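Side-chain contacts in Rho guanyl nucleotide exchange factor (Rom2), putative (PDB 5O51), which probably acts as a guanyl-nucleotide exchange factor for Rho-type GTPases and is represented here by its CNH domain, a seven-bladed beta-propeller: residues A[99-102]-A[103-106]; A[233-237]-A[238-242]; A[27-30]-A[31-35]; A[281-285]-A[286-290]. All blocks are in the same frame, centred on the assembly; numbering follows the deposited sequence.

Contact 1: residues A[99-102]-A[103-106]; sequences QNSV and AKRP
Arg105 turns one face of its guanidinium group toward Val102. The methyl CG2 of Val102 sits 4.2 Å above the Arg105 guanidinium plane, offset toward the rim. Arg105 starts with CG anti to the backbone N (chi1 -154°) and then bends at chi3. This folds the flat head back over the valine. Closer to the backbone, Arg105 CB lies 3.2 Å from Val102 O. The guanidinium also nears Asn100 obliquely; Arg105 NH2 is 4.1 Å from Asn100 O, too far for a bond.

Ser101 and Lys104 meet differently. Ser101 OG lies 4.0 Å from Lys104 CG, so the hydroxyl touches the aliphatic start of the lysine. OG bonds instead to Glu97 and the carbonyl of Gly98.

Two backbone bonds fix the turn. Lys104 N donates to Ser101 O at 3.1 Å, and Arg105 N donates to Val102 O at 3.0 Å. Both span three residues, as in a 3-10 turn. This short turn lies in the surface loop between strands 84-89 and 107-110 of a propeller blade. Lys104 NZ ties it to the carbonyls of Val59 and Ala92. The chemistry implies a turn held by backbone and outside polar bonds, with van der Waals contact between the Val102 methyl and the guanidinium face added.

Contact 2: residues A[233-237]-A[238-242]; sequences IERMN and GEFLL
Arg235 leaves the backbone with CG anti to N (chi1 -177°) and stays extended as far as NE. Phe240, on the facing strand, holds CG beside its own N (chi1 -62°). These torsions bring Arg235 NH1 to the far end of the ring, a short 3.1 Å from Phe240 CZ. The guanidinium and ring planes are 41° apart, so the groups meet neither flat nor square. Asn237 O lies 3.4 Å above the centre of the Arg235 guanidinium plane. The positive head is thus set over a carbonyl oxygen of the turn.

Ile233 is on the same side of the sheet. Ile233 CG2 touches Phe240 CD2 at 3.9 Å and reaches Leu242 CD2 almost as closely. Ile233 and Leu242 lie side by side and point the same way. Phe198 of strand 197-202 packs on both.

Glu234, Met236, Glu239 and Leu241 are on the other side. Here the touch is light, with Met236 SD 4.4 Å from Leu241 CB. Glu239 turns its carboxylate to Arg259 in a salt bridge, and Glu234 bonds to His232.

Glu234 and Leu241 exchange two backbone bonds, and so do Met236 and Glu239. Met236 N to Glu239 O, at 2.7 Å, is nearly straight. The chain reverses through a type II' turn at Asn237 and Gly238. This is a tight antiparallel hairpin, here joining the first two strands of a beta-propeller blade.

Contact 3: residues A[27-30]-A[31-35]; sequences PVDG and GRKLV
Arg32 folds back over Asp29 at the end of the hairpin of strands 22-28 and 33-38, the first two strands of a propeller blade. A type I' turn runs from Asp29 to Arg32, with a classic bulge where Arg32 and Lys33 both face Val28. Arg32 CB lies 3.2 Å from Asp29 O, and CG is almost as near. CD passes the same oxygen more loosely. The chain then bends at chi3 (-59°), which brings the head back above the turn. Arg32 CZ comes to 3.0 Å from Asp29 O, which stands over the centre of the guanidinium plane. NE and NH1 also lie close to this oxygen, and NH1 nears Gly30 CA. The N-H groups point the wrong way to bond to it, so the contact is made through the face. It is probably favourable, because the carbonyl oxygen is partly negative. At the tip, Arg32 NH2 forms a long salt bridge to Asp29 OD1 at 3.7 Å. The carboxylate and guanidinium planes are nearly perpendicular (84°).

Asp29 O also accepts the backbone N-H of Arg32. Gly30 and Gly31 form the bend, and their positive phi angles suit glycine.

Below the turn, Val28 CG1 meets Val35 CG2 at 3.9 Å. Pro27 CB touches Leu34 CD2 on the other side of the sheet. Val28 O takes two backbone donors from opposite faces of its plane: Lys33 N at 3.2 Å and Gly31 N at 3.0 Å.

Contact 4: residues A[281-285]-A[286-290]; sequences LAFEP and NFIEI
Phe283 and Ile288 make the main apolar contact of this hairpin. Their side chains lie alongside each other and point the same way. Ile288 CG2 stands over the ring face in a CH-pi contact, 4.2 Å from the centroid of the Phe283 ring. The CD1 of Ile288 reaches the ring carbon CE2 of Phe283 at 3.6 Å. Ile288 places CG1 beside its backbone N (chi1 -53°), and from there CD1 extends along the ring. Leu281 and Ile290 also lie side by side, with Leu281 CG 3.9 Å from Ile290 CG1.

The polar contacts gather at the turn. Glu284 OE1 accepts the backbone N-H of Asn286 at 3.0 Å, using its anti lone pair. Its other oxygen is bound by Asn269 N, so both oxygens of the carboxylate are held. The Phe287 ring lies obliquely beside this group.

Among the backbone bonds, Ala282 N to Glu289 O is almost straight (176°). A water donates to both Ala282 O, at 2.8 Å, and Phe287 O.

The two strands are the middle pair of a four-stranded blade, flanked by strands 272-276 and 298-303. Phe283 and Ile288 face the next blade, where Tyr319 of strand 317-323 packs on both.

Along the chain the order is contact 3, contact 1, contact 2, contact 4. Contacts 3 and 1 belong to consecutive blades of the propeller, and so do contacts 2 and 4. Contacts 2 and 3 each turn the first strand of a blade into the second. Contact 4 turns the second into the third, and contact 1 lies in the loop between the third and fourth. Contacts 1 and 2 are farthest apart, about 42 Å between centres, on opposite sides of the chain's centre. Contacts 2 and 4 are about 20 Å apart between centres, and none of the four touch. Seven four-stranded antiparallel sheets form the propeller of the CNH domain, and strand 8-12 completes the last blade beside strand 327-333.

Contact 1: residues A[99-102]-A[103-106]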
loop_
_atom_site.group_PDB
_atom_site.type_symbol
_atom_site.label_atom_id
_atom_site.label_comp_id
_atom_site.label_asym_id
_atom_site.label_seq_id
_atom_site.Cartn_x
_atom_site.Cartn_y
_atom_site.Cartn_z
ATOM N N GLN A 99 26.204 -14.435 4.818
ATOM C CA GLN A 99 25.712 -13.675 5.998
ATOM C C GLN A 99 26.381 -12.326 6.249
ATOM O O GLN A 99 25.716 -11.415 6.699
ATOM C CB GLN A 99 25.863 -14.550 7.262
ATOM C CG GLN A 99 25.268 -14.018 8.565
ATOM C CD GLN A 99 25.563 -14.931 9.751
ATOM O OE1 GLN A 99 26.391 -15.841 9.662
ATOM N NE2 GLN A 99 24.901 -14.678 10.871
ATOM N N ASN A 100 27.692 -12.210 6.020
ATOM C CA ASN A 100 28.399 -10.931 6.234
ATOM C C ASN A 100 28.677 -10.117 4.981
ATOM O O ASN A 100 29.237 -9.034 5.104
ATOM C CB ASN A 100 29.714 -11.165 6.991
ATOM C CG ASN A 100 29.492 -11.647 8.420
ATOM O OD1 ASN A 100 28.486 -11.328 9.069
ATOM N ND2 ASN A 100 30.448 -12.413 8.923
ATOM N N SER A 101 28.280 -10.598 3.795
ATOM C CA SER A 101 28.598 -9.902 2.528
ATOM C C SER A 101 28.095 -8.443 2.516
ATOM O O SER A 101 27.051 -8.114 3.088
ATOM C CB SER A 101 28.040 -10.638 1.301
ATOM O OG SER A 101 26.658 -10.391 1.183
ATOM N N VAL A 102 28.872 -7.587 1.866
ATOM C CA VAL A 102 28.566 -6.166 1.787
ATOM C C VAL A 102 27.204 -5.827 1.097
ATOM O O VAL A 102 26.616 -4.795 1.405
ATOM C CB VAL A 102 29.767 -5.385 1.142
ATOM C CG1 VAL A 102 29.987 -5.796 -0.322
ATOM C CG2 VAL A 102 29.570 -3.869 1.304
ATOM N N ALA A 103 26.707 -6.692 0.205
ATOM C CA ALA A 103 25.332 -6.573 -0.341
ATOM C C ALA A 103 24.179 -6.566 0.692
ATOM O O ALA A 103 23.161 -5.915 0.469
ATOM C CB ALA A 103 25.085 -7.665 -1.372
ATOM N N LYS A 104 24.333 -7.262 1.823
ATOM C CA LYS A 104 23.330 -7.206 2.906
ATOM C C LYS A 104 23.538 -6.028 3.831
ATOM O O LYS A 104 22.877 -5.928 4.842
ATOM C CB LYS A 104 23.283 -8.517 3.692
ATOM C CG LYS A 104 23.019 -9.729 2.778
ATOM C CD LYS A 104 22.852 -10.987 3.565
ATOM C CE LYS A 104 22.716 -12.220 2.657
ATOM N NZ LYS A 104 21.293 -12.329 2.251
ATOM N N ARG A 105 24.418 -5.099 3.480
ATOM C CA ARG A 105 24.561 -3.855 4.313
ATOM C C ARG A 105 23.470 -2.793 4.041
ATOM O O ARG A 105 23.237 -2.449 2.894
ATOM C CB ARG A 105 25.946 -3.232 4.097
ATOM C CG ARG A 105 26.445 -2.403 5.286
ATOM C CD ARG A 105 27.972 -2.321 5.292
ATOM N NE ARG A 105 28.586 -3.626 5.561
ATOM C CZ ARG A 105 29.896 -3.872 5.564
ATOM N NH1 ARG A 105 30.763 -2.896 5.307
ATOM N NH2 ARG A 105 30.338 -5.105 5.830
ATOM N N PRO A 106 22.789 -2.296 5.082
ATOM C CA PRO A 106 21.793 -1.259 4.765
ATOM C C PRO A 106 22.372 0.100 4.533
ATOM O O PRO A 106 23.322 0.444 5.171
ATOM C CB PRO A 106 20.897 -1.217 6.013
ATOM C CG PRO A 106 21.756 -1.785 7.100
ATOM C CD PRO A 106 22.525 -2.889 6.410
#

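Contact 2: residues A[233-237]-A[238-242]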
loop_
_atom_site.group_PDB
_atom_site.type_symbol
_atom_site.label_atom_id
_atom_site.label_comp_id
_atom_site.label_asym_id
_atom_site.label_seq_id
_atom_site.Cartn_x
_atom_site.Cartn_y
_atom_site.Cartn_z
ATOM N N ILE A 233 -6.877 6.098 -4.083
ATOM C CA ILE A 233 -7.342 6.822 -5.262
ATOM C C ILE A 233 -6.993 6.037 -6.500
ATOM O O ILE A 233 -5.863 5.585 -6.644
ATOM C CB ILE A 233 -6.611 8.147 -5.494
ATOM C CG1 ILE A 233 -6.703 9.033 -4.315
ATOM C CG2 ILE A 233 -7.211 8.892 -6.709
ATOM C CD1 ILE A 233 -5.754 10.217 -4.404
ATOM N N GLU A 234 -7.936 5.917 -7.416
ATOM C CA GLU A 234 -7.724 5.141 -8.628
ATOM C C GLU A 234 -8.272 5.887 -9.845
ATOM O O GLU A 234 -9.426 6.321 -9.853
ATOM C CB GLU A 234 -8.438 3.809 -8.470
ATOM C CG GLU A 234 -8.184 2.836 -9.604
ATOM C CD GLU A 234 -7.267 1.646 -9.293
ATOM O OE1 GLU A 234 -6.671 1.484 -8.181
ATOM O OE2 GLU A 234 -7.161 0.847 -10.243
ATOM N N ARG A 235 -7.469 5.976 -10.900
ATOM C CA ARG A 235 -7.880 6.606 -12.162
ATOM C C ARG A 235 -8.737 5.633 -12.952
ATOM O O ARG A 235 -8.406 4.468 -13.061
ATOM C CB ARG A 235 -6.626 6.986 -12.931
ATOM C CG ARG A 235 -6.858 7.716 -14.243
ATOM C CD ARG A 235 -5.677 8.634 -14.594
ATOM N NE ARG A 235 -5.975 9.568 -15.683
ATOM C CZ ARG A 235 -6.881 10.557 -15.632
ATOM N NH1 ARG A 235 -7.637 10.777 -14.551
ATOM N NH2 ARG A 235 -7.060 11.338 -16.687
ATOM N N MET A 236 -9.869 6.074 -13.484
ATOM C CA MET A 236 -10.608 5.257 -14.502
ATOM C C MET A 236 -11.159 6.160 -15.622
ATOM O O MET A 236 -12.071 6.951 -15.387
ATOM C CB MET A 236 -11.743 4.460 -13.861
ATOM C CG MET A 236 -11.408 3.850 -12.497
ATOM S SD MET A 236 -12.750 2.865 -11.829
ATOM C CE MET A 236 -12.921 1.536 -13.034
ATOM N N ASN A 237 -10.575 6.079 -16.821
ATOM C CA ASN A 237 -10.862 7.049 -17.904
ATOM C C ASN A 237 -10.375 8.410 -17.408
ATOM O O ASN A 237 -9.311 8.482 -16.770
ATOM C CB ASN A 237 -12.373 7.097 -18.243
ATOM C CG ASN A 237 -13.003 5.725 -18.270
ATOM O OD1 ASN A 237 -14.090 5.508 -17.690
ATOM N ND2 ASN A 237 -12.321 4.773 -18.930
ATOM N N GLY A 238 -11.150 9.469 -17.627
ATOM C CA GLY A 238 -10.888 10.736 -16.919
ATOM C C GLY A 238 -11.707 10.989 -15.660
ATOM O O GLY A 238 -11.927 12.148 -15.320
ATOM N N GLU A 239 -12.185 9.928 -14.993
ATOM C CA GLU A 239 -12.772 10.035 -13.632
ATOM C C GLU A 239 -11.783 9.397 -12.619
ATOM O O GLU A 239 -11.058 8.482 -12.965
ATOM C CB GLU A 239 -14.140 9.312 -13.543
ATOM C CG GLU A 239 -15.166 9.600 -14.646
ATOM C CD GLU A 239 -16.391 8.650 -14.631
ATOM O OE1 GLU A 239 -16.292 7.438 -14.268
ATOM O OE2 GLU A 239 -17.487 9.131 -15.004
ATOM N N PHE A 240 -11.805 9.852 -11.372
ATOM C CA PHE A 240 -11.119 9.164 -10.265
ATOM C C PHE A 240 -12.102 8.510 -9.308
ATOM O O PHE A 240 -13.091 9.142 -8.922
ATOM C CB PHE A 240 -10.340 10.170 -9.487
ATOM C CG PHE A 240 -9.271 10.837 -10.288
ATOM C CD1 PHE A 240 -9.580 11.893 -11.151
ATOM C CD2 PHE A 240 -7.950 10.442 -10.173
ATOM C CE1 PHE A 240 -8.581 12.537 -11.884
ATOM C CE2 PHE A 240 -6.942 11.088 -10.894
ATOM C CZ PHE A 240 -7.255 12.129 -11.751
ATOM N N LEU A 241 -11.830 7.265 -8.937
ATOM C CA LEU A 241 -12.534 6.581 -7.865
ATOM C C LEU A 241 -11.823 6.855 -6.581
ATOM O O LEU A 241 -10.639 6.492 -6.458
ATOM C CB LEU A 241 -12.603 5.086 -8.087
ATOM C CG LEU A 241 -13.250 4.243 -6.934
ATOM C CD1 LEU A 241 -14.708 4.628 -6.759
ATOM C CD2 LEU A 241 -13.170 2.773 -7.245
ATOM N N LEU A 242 -12.527 7.507 -5.649
ATOM C CA LEU A 242 -12.010 7.888 -4.340
ATOM C C LEU A 242 -12.537 6.935 -3.275
ATOM O O LEU A 242 -13.754 6.689 -3.207
ATOM C CB LEU A 242 -12.447 9.305 -4.043
ATOM C CG LEU A 242 -11.881 10.411 -4.985
ATOM C CD1 LEU A 242 -12.403 11.760 -4.473
ATOM C CD2 LEU A 242 -10.369 10.540 -4.974
#

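Contact 3: residues A[27-30]-A[31-35]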
loop_
_atom_site.group_PDB
_atom_site.type_symbol
_atom_site.label_atom_id
_atom_site.label_comp_id
_atom_site.label_asym_id
_atom_site.label_seq_id
_atom_site.Cartn_x
_atom_site.Cartn_y
_atom_site.Cartn_z
ATOM N N PRO A 27 6.350 -8.611 -4.435
ATOM C CA PRO A 27 6.842 -9.560 -5.433
ATOM C C PRO A 27 8.046 -8.962 -6.150
ATOM O O PRO A 27 8.125 -7.778 -6.235
ATOM C CB PRO A 27 5.633 -9.755 -6.389
ATOM C CG PRO A 27 4.787 -8.553 -6.196
ATOM C CD PRO A 27 4.956 -8.211 -4.719
ATOM N N VAL A 28 9.010 -9.773 -6.565
ATOM C CA VAL A 28 10.175 -9.267 -7.338
ATOM C C VAL A 28 10.385 -10.252 -8.492
ATOM O O VAL A 28 9.700 -11.284 -8.557
ATOM C CB VAL A 28 11.492 -9.157 -6.492
ATOM C CG1 VAL A 28 11.240 -8.307 -5.261
ATOM C CG2 VAL A 28 11.979 -10.519 -6.056
ATOM N N ASP A 29 11.326 -9.925 -9.382
ATOM C CA ASP A 29 11.742 -10.849 -10.448
ATOM C C ASP A 29 10.551 -11.185 -11.318
ATOM O O ASP A 29 10.208 -12.364 -11.500
ATOM C CB ASP A 29 12.339 -12.147 -9.838
ATOM C CG ASP A 29 13.838 -12.274 -10.048
ATOM O OD1 ASP A 29 14.240 -12.732 -11.159
ATOM O OD2 ASP A 29 14.601 -11.963 -9.087
ATOM N N GLY A 30 9.885 -10.144 -11.790
ATOM C CA GLY A 30 8.644 -10.273 -12.548
ATOM C C GLY A 30 7.574 -11.087 -11.881
ATOM O O GLY A 30 6.798 -11.749 -12.575
ATOM N N GLY A 31 7.493 -11.074 -10.544
ATOM C CA GLY A 31 6.409 -11.808 -9.871
ATOM C C GLY A 31 6.765 -13.273 -9.655
ATOM O O GLY A 31 6.004 -14.055 -9.080
ATOM N N ARG A 32 7.972 -13.658 -10.032
ATOM C CA ARG A 32 8.385 -15.066 -9.809
ATOM C C ARG A 32 8.888 -15.380 -8.394
ATOM O O ARG A 32 8.900 -16.560 -7.975
ATOM C CB ARG A 32 9.392 -15.434 -10.867
ATOM C CG ARG A 32 8.715 -15.471 -12.248
ATOM C CD ARG A 32 9.704 -15.820 -13.342
ATOM N NE ARG A 32 10.829 -14.893 -13.438
ATOM C CZ ARG A 32 10.832 -13.702 -14.064
ATOM N NH1 ARG A 32 9.721 -13.195 -14.646
ATOM N NH2 ARG A 32 11.969 -12.987 -14.084
ATOM N N LYS A 33 9.240 -14.351 -7.635
ATOM C CA LYS A 33 9.537 -14.548 -6.204
ATOM C C LYS A 33 8.799 -13.542 -5.292
ATOM O O LYS A 33 8.488 -12.381 -5.674
ATOM C CB LYS A 33 11.060 -14.448 -5.962
ATOM C CG LYS A 33 11.965 -15.458 -6.747
ATOM C CD LYS A 33 13.413 -15.089 -6.435
ATOM C CE LYS A 33 14.476 -16.051 -6.963
ATOM N NZ LYS A 33 14.234 -16.359 -8.384
ATOM N N LEU A 34 8.588 -13.980 -4.044
ATOM C CA LEU A 34 7.920 -13.163 -3.021
ATOM C C LEU A 34 8.864 -12.849 -1.888
ATOM O O LEU A 34 9.476 -13.764 -1.313
ATOM C CB LEU A 34 6.761 -13.958 -2.431
ATOM C CG LEU A 34 5.696 -14.372 -3.425
ATOM C CD1 LEU A 34 4.656 -15.250 -2.725
ATOM C CD2 LEU A 34 5.070 -13.175 -4.110
ATOM N N VAL A 35 8.950 -11.579 -1.509
ATOM C CA VAL A 35 9.751 -11.168 -0.385
ATOM C C VAL A 35 8.827 -10.714 0.791
ATOM O O VAL A 35 8.005 -9.769 0.647
ATOM C CB VAL A 35 10.694 -10.029 -0.820
ATOM C CG1 VAL A 35 11.526 -9.498 0.343
ATOM C CG2 VAL A 35 11.598 -10.490 -1.991
#

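Contact 4: residues A[281-285]-A[286-290]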
loop_
_atom_site.group_PDB
_atom_site.type_symbol
_atom_site.label_atom_id
_atom_site.label_comp_id
_atom_site.label_asym_id
_atom_site.label_seq_id
_atom_site.Cartn_x
_atom_site.Cartn_y
_atom_site.Cartn_z
ATOM N N LEU A 281 -12.725 -4.227 -4.159
ATOM C CA LEU A 281 -12.587 -5.020 -2.938
ATOM C C LEU A 281 -12.118 -4.117 -1.791
ATOM O O LEU A 281 -11.131 -3.413 -1.933
ATOM C CB LEU A 281 -11.571 -6.117 -3.133
ATOM C CG LEU A 281 -11.941 -7.267 -4.116
ATOM C CD1 LEU A 281 -11.544 -6.904 -5.529
ATOM C CD2 LEU A 281 -11.270 -8.573 -3.773
ATOM N N ALA A 282 -12.847 -4.113 -0.682
ATOM C CA ALA A 282 -12.465 -3.355 0.536
ATOM C C ALA A 282 -11.985 -4.305 1.612
ATOM O O ALA A 282 -12.754 -5.162 2.028
ATOM C CB ALA A 282 -13.678 -2.581 1.032
ATOM N N PHE A 283 -10.722 -4.185 2.093
ATOM C CA PHE A 283 -10.229 -5.100 3.158
ATOM C C PHE A 283 -10.353 -4.411 4.514
ATOM O O PHE A 283 -9.826 -3.306 4.661
ATOM C CB PHE A 283 -8.718 -5.415 2.876
ATOM C CG PHE A 283 -8.507 -6.227 1.632
ATOM C CD1 PHE A 283 -8.634 -5.668 0.374
ATOM C CD2 PHE A 283 -8.225 -7.545 1.708
ATOM C CE1 PHE A 283 -8.507 -6.466 -0.771
ATOM C CE2 PHE A 283 -8.046 -8.337 0.577
ATOM C CZ PHE A 283 -8.200 -7.797 -0.653
ATOM N N GLU A 284 -10.978 -5.077 5.490
ATOM C CA GLU A 284 -11.105 -4.614 6.876
ATOM C C GLU A 284 -10.593 -5.777 7.731
ATOM O O GLU A 284 -10.563 -6.903 7.260
ATOM C CB GLU A 284 -12.613 -4.398 7.182
ATOM C CG GLU A 284 -12.835 -3.724 8.432
ATOM C CD GLU A 284 -13.774 -4.352 9.426
ATOM O OE1 GLU A 284 -13.676 -5.481 9.981
ATOM O OE2 GLU A 284 -14.574 -3.519 9.731
ATOM N N PRO A 285 -10.247 -5.553 9.024
ATOM C CA PRO A 285 -9.660 -6.689 9.759
ATOM C C PRO A 285 -10.499 -7.967 9.834
ATOM O O PRO A 285 -9.925 -9.070 9.845
ATOM C CB PRO A 285 -9.385 -6.079 11.152
ATOM C CG PRO A 285 -8.969 -4.690 10.800
ATOM C CD PRO A 285 -10.047 -4.306 9.786
ATOM N N ASN A 286 -11.826 -7.856 9.838
ATOM C CA ASN A 286 -12.690 -9.039 10.018
ATOM C C ASN A 286 -13.386 -9.458 8.763
ATOM O O ASN A 286 -14.013 -10.509 8.734
ATOM C CB ASN A 286 -13.748 -8.832 11.124
ATOM C CG ASN A 286 -13.143 -8.638 12.487
ATOM O OD1 ASN A 286 -13.427 -7.657 13.182
ATOM N ND2 ASN A 286 -12.298 -9.531 12.872
ATOM N N PHE A 287 -13.222 -8.735 7.674
ATOM C CA PHE A 287 -13.819 -9.223 6.405
ATOM C C PHE A 287 -13.416 -8.462 5.181
ATOM O O PHE A 287 -13.097 -7.285 5.212
ATOM C CB PHE A 287 -15.400 -9.258 6.473
ATOM C CG PHE A 287 -16.054 -7.943 6.830
ATOM C CD1 PHE A 287 -16.381 -7.654 8.139
ATOM C CD2 PHE A 287 -16.489 -7.079 5.846
ATOM C CE1 PHE A 287 -17.041 -6.482 8.473
ATOM C CE2 PHE A 287 -17.129 -5.903 6.178
ATOM C CZ PHE A 287 -17.349 -5.578 7.483
ATOM N N ILE A 288 -13.488 -9.141 4.057
ATOM C CA ILE A 288 -13.334 -8.508 2.751
ATOM C C ILE A 288 -14.728 -8.328 2.141
ATOM O O ILE A 288 -15.462 -9.300 2.018
ATOM C CB ILE A 288 -12.548 -9.376 1.759
ATOM C CG1 ILE A 288 -11.205 -9.808 2.365
ATOM C CG2 ILE A 288 -12.289 -8.592 0.492
ATOM C CD1 ILE A 288 -10.456 -10.808 1.535
ATOM N N GLU A 289 -15.046 -7.100 1.731
ATOM C CA GLU A 289 -16.318 -6.775 1.055
ATOM C C GLU A 289 -16.080 -6.547 -0.406
ATOM O O GLU A 289 -15.354 -5.643 -0.773
ATOM C CB GLU A 289 -16.996 -5.538 1.685
ATOM C CG GLU A 289 -18.465 -5.278 1.259
ATOM C CD GLU A 289 -19.151 -4.114 2.005
ATOM O OE1 GLU A 289 -18.690 -3.659 3.099
ATOM O OE2 GLU A 289 -20.136 -3.617 1.445
ATOM N N ILE A 290 -16.787 -7.305 -1.221
ATOM C CA ILE A 290 -16.661 -7.216 -2.701
ATOM C C ILE A 290 -17.949 -6.641 -3.389
ATOM O O ILE A 290 -19.023 -7.231 -3.257
ATOM C CB ILE A 290 -16.273 -8.564 -3.281
ATOM C CG1 ILE A 290 -14.993 -9.078 -2.565
ATOM C CG2 ILE A 290 -16.131 -8.479 -4.799
ATOM C CD1 ILE A 290 -14.771 -10.563 -2.858
HETATM O O HOH W 1 -14.235 -4.703 4.388
#